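Local coordinates for protein DyP2 (Amycolatopsis sp. ATCC 39116, PDB 4G2C) that acts as a multifunctional heme-dependent dye peroxidase, probably oxidising dyes and lignin-related compounds with hydrogen peroxide, and also binds manganese, at residues E79-L90 / Q184-V193; K353-A362 / W423-F431. One frame throughout, in Å; residues are numbered along the deposited sequence.

Contact 1: residues E79-L90 / Q184-V193; sequences EARTFLNGLSGL and QVEALRPASV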
loop_
_atom_site.group_PDB
_atom_site.type_symbol
_atom_site.label_atom_id
_atom_site.label_comp_id
_atom_site.label_asym_id
_atom_site.label_seq_id
_atom_site.Cartn_x
_atom_site.Cartn_y
_atom_site.Cartn_z
ATOM N N GLU A 79 11.840 -23.977 -18.983
ATOM C CA GLU A 79 11.167 -22.974 -19.790
ATOM C C GLU A 79 10.883 -21.706 -18.987
ATOM O O GLU A 79 10.888 -20.605 -19.535
ATOM C CB GLU A 79 9.884 -23.537 -20.407
ATOM C CG GLU A 79 10.108 -24.322 -21.701
ATOM C CD GLU A 79 8.851 -25.019 -22.187
ATOM O OE1 GLU A 79 7.928 -24.327 -22.675
ATOM O OE2 GLU A 79 8.782 -26.263 -22.072
ATOM N N ALA A 80 10.652 -21.855 -17.687
ATOM C CA ALA A 80 10.349 -20.694 -16.853
ATOM C C ALA A 80 11.591 -19.834 -16.687
ATOM O O ALA A 80 11.523 -18.610 -16.801
ATOM C CB ALA A 80 9.806 -21.120 -15.504
ATOM N N ARG A 81 12.724 -20.487 -16.434
ATOM C CA ARG A 81 14.010 -19.808 -16.335
ATOM C C ARG A 81 14.342 -19.053 -17.615
ATOM O O ARG A 81 14.880 -17.944 -17.583
ATOM C CB ARG A 81 15.120 -20.810 -16.009
ATOM C CG ARG A 81 14.889 -21.518 -14.683
ATOM C CD ARG A 81 15.917 -22.604 -14.407
ATOM N NE ARG A 81 17.197 -22.060 -13.966
ATOM C CZ ARG A 81 17.775 -22.344 -12.802
ATOM N NH1 ARG A 81 17.189 -23.177 -11.952
ATOM N NH2 ARG A 81 18.947 -21.793 -12.490
ATOM N N THR A 82 14.017 -19.650 -18.749
ATOM C CA THR A 82 14.249 -18.982 -20.017
ATOM C C THR A 82 13.335 -17.743 -20.123
ATOM O O THR A 82 13.780 -16.655 -20.481
ATOM C CB THR A 82 14.058 -19.966 -21.184
ATOM O OG1 THR A 82 14.976 -21.052 -21.023
ATOM C CG2 THR A 82 14.289 -19.286 -22.547
ATOM N N PHE A 83 12.065 -17.911 -19.781
ATOM C CA PHE A 83 11.116 -16.796 -19.790
ATOM C C PHE A 83 11.602 -15.620 -18.938
ATOM O O PHE A 83 11.747 -14.492 -19.431
ATOM C CB PHE A 83 9.753 -17.274 -19.298
ATOM C CG PHE A 83 8.682 -16.211 -19.301
ATOM C CD1 PHE A 83 8.420 -15.471 -20.444
ATOM C CD2 PHE A 83 7.913 -15.981 -18.163
ATOM C CE1 PHE A 83 7.429 -14.508 -20.462
ATOM C CE2 PHE A 83 6.912 -15.022 -18.168
ATOM C CZ PHE A 83 6.671 -14.279 -19.322
ATOM N N LEU A 84 11.857 -15.883 -17.658
ATOM C CA LEU A 84 12.381 -14.852 -16.767
ATOM C C LEU A 84 13.605 -14.168 -17.365
ATOM O O LEU A 84 13.696 -12.940 -17.369
ATOM C CB LEU A 84 12.693 -15.446 -15.402
ATOM C CG LEU A 84 11.399 -15.881 -14.701
ATOM C CD1 LEU A 84 11.676 -16.756 -13.504
ATOM C CD2 LEU A 84 10.613 -14.659 -14.294
ATOM N N ASN A 85 14.524 -14.958 -17.908
ATOM C CA ASN A 85 15.722 -14.399 -18.515
ATOM C C ASN A 85 15.353 -13.360 -19.574
ATOM O O ASN A 85 15.954 -12.297 -19.651
ATOM C CB ASN A 85 16.570 -15.522 -19.121
ATOM C CG ASN A 85 18.004 -15.108 -19.360
ATOM O OD1 ASN A 85 18.369 -14.720 -20.467
ATOM N ND2 ASN A 85 18.830 -15.186 -18.319
ATOM N N GLY A 86 14.340 -13.670 -20.379
ATOM C CA GLY A 86 13.902 -12.776 -21.431
ATOM C C GLY A 86 13.219 -11.536 -20.883
ATOM O O GLY A 86 13.359 -10.441 -21.422
ATOM N N LEU A 87 12.452 -11.717 -19.815
ATOM C CA LEU A 87 11.855 -10.591 -19.108
ATOM C C LEU A 87 12.931 -9.620 -18.608
ATOM O O LEU A 87 12.816 -8.414 -18.796
ATOM C CB LEU A 87 10.992 -11.080 -17.941
ATOM C CG LEU A 87 9.670 -11.715 -18.384
ATOM C CD1 LEU A 87 8.801 -12.047 -17.201
ATOM C CD2 LEU A 87 8.944 -10.818 -19.363
ATOM N N SER A 88 13.977 -10.150 -17.985
ATOM C CA SER A 88 15.044 -9.300 -17.477
ATOM C C SER A 88 15.556 -8.378 -18.584
ATOM O O SER A 88 16.000 -7.264 -18.317
ATOM C CB SER A 88 16.176 -10.124 -16.856
ATOM O OG SER A 88 16.965 -10.735 -17.848
ATOM N N GLY A 89 15.457 -8.837 -19.831
ATOM C CA GLY A 89 15.816 -8.019 -20.980
ATOM C C GLY A 89 14.898 -6.831 -21.229
ATOM O O GLY A 89 15.294 -5.851 -21.858
ATOM N N LEU A 90 13.665 -6.899 -20.740
ATOM C CA LEU A 90 12.729 -5.792 -20.943
ATOM C C LEU A 90 12.672 -4.851 -19.747
ATOM O O LEU A 90 11.840 -3.937 -19.701
ATOM C CB LEU A 90 11.323 -6.318 -21.240
ATOM C CG LEU A 90 11.229 -7.253 -22.455
ATOM C CD1 LEU A 90 9.810 -7.764 -22.628
ATOM C CD2 LEU A 90 11.735 -6.561 -23.739
ATOM N N GLN A 184 4.988 -7.599 -25.961
ATOM C CA GLN A 184 6.392 -8.019 -25.883
ATOM C C GLN A 184 6.594 -9.147 -24.892
ATOM O O GLN A 184 7.377 -10.061 -25.132
ATOM C CB GLN A 184 7.280 -6.838 -25.496
ATOM C CG GLN A 184 7.206 -5.698 -26.483
ATOM C CD GLN A 184 7.622 -4.376 -25.877
ATOM O OE1 GLN A 184 7.902 -4.287 -24.683
ATOM N NE2 GLN A 184 7.663 -3.336 -26.704
ATOM N N VAL A 185 5.886 -9.064 -23.770
ATOM C CA VAL A 185 5.894 -10.121 -22.769
ATOM C C VAL A 185 5.295 -11.384 -23.367
ATOM O O VAL A 185 5.856 -12.474 -23.236
ATOM C CB VAL A 185 5.076 -9.718 -21.525
ATOM C CG1 VAL A 185 4.614 -10.959 -20.758
ATOM C CG2 VAL A 185 5.881 -8.778 -20.638
ATOM N N GLU A 186 4.151 -11.225 -24.027
ATOM C CA GLU A 186 3.491 -12.329 -24.717
ATOM C C GLU A 186 4.423 -13.027 -25.705
ATOM O O GLU A 186 4.635 -14.245 -25.633
ATOM C CB GLU A 186 2.266 -11.828 -25.461
ATOM C CG GLU A 186 1.498 -12.946 -26.117
ATOM C CD GLU A 186 1.084 -14.032 -25.128
ATOM O OE1 GLU A 186 0.908 -13.730 -23.919
ATOM O OE2 GLU A 186 0.933 -15.191 -25.568
ATOM N N ALA A 187 4.985 -12.238 -26.615
ATOM C CA ALA A 187 5.956 -12.734 -27.578
ATOM C C ALA A 187 6.916 -13.740 -26.940
ATOM O O ALA A 187 7.194 -14.794 -27.524
ATOM C CB ALA A 187 6.731 -11.570 -28.196
ATOM N N LEU A 188 7.405 -13.416 -25.740
ATOM C CA LEU A 188 8.401 -14.237 -25.038
ATOM C C LEU A 188 7.817 -15.424 -24.269
ATOM O O LEU A 188 8.557 -16.292 -23.791
ATOM C CB LEU A 188 9.218 -13.378 -24.067
ATOM C CG LEU A 188 10.145 -12.313 -24.659
ATOM C CD1 LEU A 188 10.747 -11.455 -23.550
ATOM C CD2 LEU A 188 11.252 -12.950 -25.501
ATOM N N ARG A 189 6.499 -15.471 -24.131
ATOM C CA ARG A 189 5.920 -16.461 -23.231
ATOM C C ARG A 189 5.714 -17.834 -23.866
ATOM O O ARG A 189 4.997 -17.968 -24.857
ATOM C CB ARG A 189 4.619 -15.956 -22.619
ATOM C CG ARG A 189 4.142 -16.816 -21.476
ATOM C CD ARG A 189 2.760 -16.396 -21.039
ATOM N NE ARG A 189 1.851 -16.344 -22.180
ATOM C CZ ARG A 189 1.122 -17.375 -22.602
ATOM N NH1 ARG A 189 1.185 -18.543 -21.973
ATOM N NH2 ARG A 189 0.321 -17.240 -23.652
ATOM N N PRO A 190 6.347 -18.863 -23.281
ATOM C CA PRO A 190 6.154 -20.247 -23.719
ATOM C C PRO A 190 4.820 -20.785 -23.207
ATOM O O PRO A 190 4.245 -20.239 -22.257
ATOM C CB PRO A 190 7.307 -20.979 -23.038
ATOM C CG PRO A 190 7.509 -20.198 -21.757
ATOM C CD PRO A 190 7.264 -18.767 -22.132
ATOM N N ALA A 191 4.349 -21.863 -23.826
ATOM C CA ALA A 191 3.063 -22.462 -23.485
ATOM C C ALA A 191 2.994 -23.038 -22.065
ATOM O O ALA A 191 1.910 -23.124 -21.480
ATOM C CB ALA A 191 2.700 -23.522 -24.504
ATOM N N SER A 192 4.139 -23.427 -21.510
ATOM C CA SER A 192 4.183 -23.982 -20.152
ATOM C C SER A 192 4.159 -22.910 -19.054
ATOM O O SER A 192 4.208 -23.227 -17.855
ATOM C CB SER A 192 5.450 -24.799 -19.974
ATOM O OG SER A 192 6.570 -23.959 -20.146
ATOM N N VAL A 193 4.145 -21.644 -19.461
ATOM C CA VAL A 193 3.970 -20.557 -18.507
ATOM C C VAL A 193 2.567 -20.040 -18.721
ATOM O O VAL A 193 2.304 -19.302 -19.662
ATOM C CB VAL A 193 4.987 -19.418 -18.696
ATOM C CG1 VAL A 193 4.620 -18.232 -17.808
ATOM C CG2 VAL A 193 6.402 -19.903 -18.375
#
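Glu79 meets the turn around Ser192 at one end of the contact that pairs the two helices of a ferredoxin-like half, of the kind found in the dimeric alpha+beta barrel. Helices 77-88 and 175-188 run nearly antiparallel (151°, local axes 10.0 Å apart) over strands that include 66-74 and 114-119. The extended Glu79 side chain brings OE1 to 2.9 Å from Ser192 OG, a weak hydrogen bond at most, and the hydroxyl proton has a second acceptor within reach; the same oxygen also touches the Pro190 ring. One turn on, Phe83 fills the gap between the segments. With CG anti to the backbone N (chi1 -178°), its ring slots between Leu87 CD1 of its own helix and, on the opposite face, Arg189 CG. Val185 O lies at the ring edge, and Val193 CG1 approaches obliquely, 4.0 Å from Phe83 CE2. Arg189 lends only the aliphatic base of its side chain to this ring: its guanidinium, turned almost perpendicular to the phenyl, grips Glu186 side-on through NE and NH2, while Arg189 NH1 donates to Val193 O at 2.7 Å and ties the helix end to the following strand. Gly86 has no side chain, which lets Leu188 CD1 settle on the helix backbone, 3.5 Å from Gly86 O. Leu87 turns CD2 to Val185 CG2, and with Leu90 also rests on Leu115 of the sheet. At the far end Leu90 and Leu188 meet tip to tip, their CD1 methyls 3.9 Å apart, and Gln184 CB touches the same Leu90 methyl.

Contact 2: residues K353-A362 / W423-F431; sequences KTNPRGSGGA and WANNPAFPF. With HEM (protoporphyrin IX containing Fe), chain C.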
loop_
_atom_site.group_PDB
_atom_site.type_symbol
_atom_site.label_atom_id
_atom_site.label_comp_id
_atom_site.label_asym_id
_atom_site.label_seq_id
_atom_site.Cartn_x
_atom_site.Cartn_y
_atom_site.Cartn_z
ATOM N N LYS A 353 -4.609 4.109 13.608
ATOM C CA LYS A 353 -4.445 2.673 13.831
ATOM C C LYS A 353 -3.174 2.173 13.115
ATOM O O LYS A 353 -2.378 1.437 13.692
ATOM C CB LYS A 353 -5.655 1.882 13.298
ATOM C CG LYS A 353 -6.971 1.959 14.100
ATOM C CD LYS A 353 -6.935 1.215 15.468
ATOM C CE LYS A 353 -7.071 -0.286 15.311
ATOM N NZ LYS A 353 -7.194 -1.042 16.586
ATOM N N THR A 354 -2.987 2.590 11.866
ATOM C CA THR A 354 -1.942 2.009 11.029
ATOM C C THR A 354 -0.615 2.777 11.086
ATOM O O THR A 354 0.415 2.301 10.613
ATOM C CB THR A 354 -2.414 1.863 9.583
ATOM O OG1 THR A 354 -2.665 3.158 9.028
ATOM C CG2 THR A 354 -3.701 1.043 9.546
ATOM N N ASN A 355 -0.655 3.969 11.659
ATOM C CA ASN A 355 0.554 4.713 11.984
ATOM C C ASN A 355 0.257 5.720 13.080
ATOM O O ASN A 355 -0.088 6.876 12.805
ATOM C CB ASN A 355 1.140 5.418 10.759
ATOM C CG ASN A 355 2.387 6.220 11.097
ATOM O OD1 ASN A 355 2.875 6.165 12.230
ATOM N ND2 ASN A 355 2.918 6.960 10.115
ATOM N N PRO A 356 0.383 5.275 14.332
ATOM C CA PRO A 356 0.248 6.122 15.515
ATOM C C PRO A 356 1.316 7.221 15.599
ATOM O O PRO A 356 1.223 8.064 16.483
ATOM C CB PRO A 356 0.448 5.136 16.685
ATOM C CG PRO A 356 0.307 3.765 16.096
ATOM C CD PRO A 356 0.758 3.889 14.673
ATOM N N ARG A 357 2.316 7.204 14.727
ATOM C CA ARG A 357 3.329 8.258 14.717
ATOM C C ARG A 357 3.925 8.520 16.102
ATOM O O ARG A 357 4.084 9.672 16.511
ATOM C CB ARG A 357 2.752 9.554 14.119
ATOM C CG ARG A 357 2.339 9.400 12.656
ATOM C CD ARG A 357 1.742 10.664 12.035
ATOM N NE ARG A 357 1.226 10.346 10.702
ATOM C CZ ARG A 357 1.390 11.094 9.608
ATOM N NH1 ARG A 357 2.019 12.260 9.660
ATOM N NH2 ARG A 357 0.892 10.673 8.454
ATOM N N GLY A 358 4.241 7.450 16.826
ATOM C CA GLY A 358 4.913 7.576 18.111
ATOM C C GLY A 358 3.995 7.664 19.328
ATOM O O GLY A 358 4.462 7.765 20.462
ATOM N N SER A 359 2.688 7.606 19.101
ATOM C CA SER A 359 1.725 7.720 20.186
ATOM C C SER A 359 1.069 6.384 20.553
ATOM O O SER A 359 0.151 6.353 21.376
ATOM C CB SER A 359 0.634 8.716 19.797
ATOM O OG SER A 359 -0.146 8.193 18.733
ATOM N N GLY A 360 1.527 5.292 19.934
ATOM C CA GLY A 360 0.909 3.978 20.101
ATOM C C GLY A 360 0.881 3.506 21.539
ATOM O O GLY A 360 -0.101 2.909 21.999
ATOM N N GLY A 361 1.973 3.766 22.255
ATOM C CA GLY A 361 2.042 3.436 23.662
ATOM C C GLY A 361 2.537 2.033 23.974
ATOM O O GLY A 361 2.780 1.706 25.142
ATOM N N ALA A 362 2.695 1.188 22.961
ATOM C CA ALA A 362 3.151 -0.175 23.238
ATOM C C ALA A 362 4.685 -0.336 23.144
ATOM O O ALA A 362 5.253 -1.258 23.712
ATOM C CB ALA A 362 2.418 -1.195 22.361
ATOM N N TRP A 423 -2.208 -4.284 14.906
ATOM C CA TRP A 423 -2.708 -2.921 15.005
ATOM C C TRP A 423 -4.168 -2.832 14.545
ATOM O O TRP A 423 -5.076 -2.605 15.358
ATOM C CB TRP A 423 -1.810 -1.954 14.228
ATOM C CG TRP A 423 -0.479 -1.678 14.917
ATOM C CD1 TRP A 423 -0.079 -2.133 16.157
ATOM C CD2 TRP A 423 0.609 -0.870 14.420
ATOM N NE1 TRP A 423 1.183 -1.659 16.445
ATOM C CE2 TRP A 423 1.626 -0.887 15.399
ATOM C CE3 TRP A 423 0.820 -0.135 13.243
ATOM C CZ2 TRP A 423 2.832 -0.198 15.238
ATOM C CZ3 TRP A 423 2.022 0.547 13.084
ATOM C CH2 TRP A 423 3.009 0.514 14.083
ATOM N N ALA A 424 -4.398 -3.045 13.254
ATOM C CA ALA A 424 -5.730 -2.838 12.687
ATOM C C ALA A 424 -6.784 -3.736 13.347
ATOM O O ALA A 424 -7.825 -3.246 13.805
ATOM C CB ALA A 424 -5.717 -3.019 11.164
ATOM N N ASN A 425 -6.504 -5.036 13.405
ATOM C CA ASN A 425 -7.449 -6.006 13.937
ATOM C C ASN A 425 -7.524 -5.998 15.457
ATOM O O ASN A 425 -8.347 -6.687 16.041
ATOM C CB ASN A 425 -7.078 -7.425 13.501
ATOM C CG ASN A 425 -7.274 -7.658 12.015
ATOM O OD1 ASN A 425 -7.727 -6.776 11.278
ATOM N ND2 ASN A 425 -6.895 -8.842 11.560
ATOM N N ASN A 426 -6.643 -5.244 16.096
ATOM C CA ASN A 426 -6.488 -5.345 17.532
ATOM C C ASN A 426 -7.359 -4.315 18.236
ATOM O O ASN A 426 -7.187 -3.110 18.028
ATOM C CB ASN A 426 -5.023 -5.157 17.881
ATOM C CG ASN A 426 -4.739 -5.347 19.353
ATOM O OD1 ASN A 426 -5.656 -5.461 20.174
ATOM N ND2 ASN A 426 -3.452 -5.371 19.703
ATOM N N PRO A 427 -8.316 -4.781 19.051
ATOM C CA PRO A 427 -9.219 -3.826 19.699
ATOM C C PRO A 427 -8.493 -2.974 20.727
ATOM O O PRO A 427 -8.956 -1.877 21.037
ATOM C CB PRO A 427 -10.275 -4.725 20.382
ATOM C CG PRO A 427 -9.576 -6.045 20.607
ATOM C CD PRO A 427 -8.618 -6.183 19.412
ATOM N N ALA A 428 -7.369 -3.466 21.239
ATOM C CA ALA A 428 -6.632 -2.754 22.287
ATOM C C ALA A 428 -5.746 -1.593 21.800
ATOM O O ALA A 428 -5.321 -0.761 22.605
ATOM C CB ALA A 428 -5.800 -3.730 23.101
ATOM N N PHE A 429 -5.469 -1.538 20.497
ATOM C CA PHE A 429 -4.434 -0.642 19.978
ATOM C C PHE A 429 -5.039 0.489 19.177
ATOM O O PHE A 429 -6.047 0.293 18.503
ATOM C CB PHE A 429 -3.457 -1.437 19.103
ATOM C CG PHE A 429 -2.242 -0.668 18.693
ATOM C CD1 PHE A 429 -1.131 -0.613 19.525
ATOM C CD2 PHE A 429 -2.203 0.002 17.468
ATOM C CE1 PHE A 429 -0.007 0.100 19.154
ATOM C CE2 PHE A 429 -1.066 0.713 17.076
ATOM C CZ PHE A 429 0.032 0.756 17.915
ATOM N N PRO A 430 -4.442 1.688 19.269
ATOM C CA PRO A 430 -3.314 2.010 20.158
ATOM C C PRO A 430 -3.785 2.262 21.602
ATOM O O PRO A 430 -4.994 2.315 21.850
ATOM C CB PRO A 430 -2.761 3.304 19.551
ATOM C CG PRO A 430 -3.973 3.983 19.004
ATOM C CD PRO A 430 -4.862 2.859 18.475
ATOM N N PHE A 431 -2.853 2.403 22.543
ATOM C CA PHE A 431 -3.226 2.476 23.962
ATOM C C PHE A 431 -3.694 3.869 24.322
ATOM O O PHE A 431 -2.912 4.815 24.269
ATOM C CB PHE A 431 -2.044 2.109 24.852
ATOM C CG PHE A 431 -1.585 0.690 24.697
ATOM C CD1 PHE A 431 -2.282 -0.192 23.894
ATOM C CD2 PHE A 431 -0.475 0.236 25.374
ATOM C CE1 PHE A 431 -1.865 -1.510 23.752
ATOM C CE2 PHE A 431 -0.049 -1.084 25.243
ATOM C CZ PHE A 431 -0.748 -1.959 24.433
HETATM C CHA HEM C . -3.284 5.642 4.608
HETATM C CHB HEM C . -7.425 4.043 2.627
HETATM C CHC HEM C . -5.906 -0.554 3.015
HETATM C CHD HEM C . -2.175 0.996 5.680
HETATM C C1A HEM C . -4.528 5.615 4.023
HETATM C C2A HEM C . -5.313 6.781 3.672
HETATM C C3A HEM C . -6.449 6.333 3.123
HETATM C C4A HEM C . -6.422 4.880 3.106
HETATM C CMA HEM C . -7.605 7.196 2.592
HETATM C CAA HEM C . -4.877 8.255 3.903
HETATM C CBA HEM C . -4.000 8.714 2.735
HETATM C CGA HEM C . -2.547 8.348 2.937
HETATM O O1A HEM C . -1.957 8.693 3.977
HETATM O O2A HEM C . -1.951 7.701 2.051
HETATM C C1B HEM C . -7.404 2.658 2.556
HETATM C C2B HEM C . -8.428 1.775 1.999
HETATM C C3B HEM C . -7.987 0.506 2.114
HETATM C C4B HEM C . -6.679 0.539 2.722
HETATM C CMB HEM C . -9.783 2.244 1.411
HETATM C CAB HEM C . -8.664 -0.809 1.671
HETATM C CBB HEM C . -9.629 -0.808 0.748
HETATM C C1C HEM C . -4.803 -0.537 3.841
HETATM C C2C HEM C . -4.149 -1.702 4.413
HETATM C C3C HEM C . -3.105 -1.264 5.136
HETATM C C4C HEM C . -3.077 0.182 5.045
HETATM C CMC HEM C . -4.566 -3.184 4.186
HETATM C CAC HEM C . -2.116 -2.111 5.973
HETATM C CBC HEM C . -2.432 -3.348 6.388
HETATM C C1D HEM C . -2.096 2.370 5.591
HETATM C C2D HEM C . -0.991 3.146 6.089
HETATM C C3D HEM C . -1.347 4.581 5.730
HETATM C C4D HEM C . -2.618 4.539 5.078
HETATM C CMD HEM C . 0.267 2.623 6.804
HETATM C CAD HEM C . -0.557 5.839 6.031
HETATM C CBD HEM C . -0.795 6.081 7.508
HETATM C CGD HEM C . 0.105 7.237 7.847
HETATM O O1D HEM C . 1.335 7.111 7.609
HETATM O O2D HEM C . -0.432 8.281 8.303
HETATM N NA HEM C . -5.221 4.484 3.660
HETATM N NB HEM C . -6.360 1.858 2.979
HETATM N NC HEM C . -4.122 0.598 4.250
HETATM N ND HEM C . -3.023 3.225 5.008
HETATM FE FE HEM C . -4.840 2.546 4.104
HETATM O O HOH W 1 -2.377 6.367 22.340
#
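Pro356 packs against Trp423 and Phe429, sharing one face of the indole with the Phe429 ring, at the apolar centre of this contact between two loops that leave helices 350-354 and 416-424. Its CD lies over the face of the indole, a CH-pi contact 4.2 Å from the centroid of the Trp423 six-membered ring, and Pro356 CG comes within 3.5 Å of Phe429 CE2. The Phe429 ring is sandwiched inside its own segment: Trp423 CD1 sits over the middle of one face, Pro430 CB over the other; the peptide bond before Pro430 is cis, consistent with its ring folding back on Phe429. Ala362 CB touches the edge of Phe429 and packs on Phe431. Around this core the backbone takes over. Thr354 O lies at the indole edge, 3.4 Å from Trp423 CZ3; Phe431 N donates to Gly360 O at 2.9 Å; and a water bridges Ser359 O and Phe431 O. Lys353 folds back through successive bends (chi2 -71°, chi3 -77°), carrying NZ into the second loop, where it donates to Phe429 O at 2.6 Å and weakly to Trp423 O, with Gly439 O as a further acceptor. On the heme side, Asn355 OD1 closes an Asx turn by accepting from Arg357 N, leaving its amide to face the propionate: Asn355 ND2 reaches HEM O1D at 3.0 Å, and Arg357 NH2 meets HEM O2D at 2.7 Å along an almost straight bond (179°), in the guanidinium plane. Each oxygen of that carboxylate thus has its own donor, and the positive guanidinium probably stabilises its negative charge, while the buried Lys353 ammonium, ringed by carbonyls, is probably kept charged and ties the end of helix 350-354 to the 423-431 segment.

Contacts 1 and 2 lie on opposite sides of the chain's centre, their own centres 44 Å apart and their nearest atoms about 32 Å apart, so neither touches the other. Along the chain they come in series: 79-90 and 184-193 are joined before 353-362 and 423-431 begin. Contact 1, centred 28 Å from the middle of the chain, is helix packing in the outer part of the fold and contributes nothing to the heme pocket. Contact 2, at 18 Å, supplies Thr354, Asn355 and Arg357 to that pocket, where Arg221, Ser222 and Arg375 also hydrogen-bond to the heme. The manganese ligands Glu287 and Glu313 belong to neither contact.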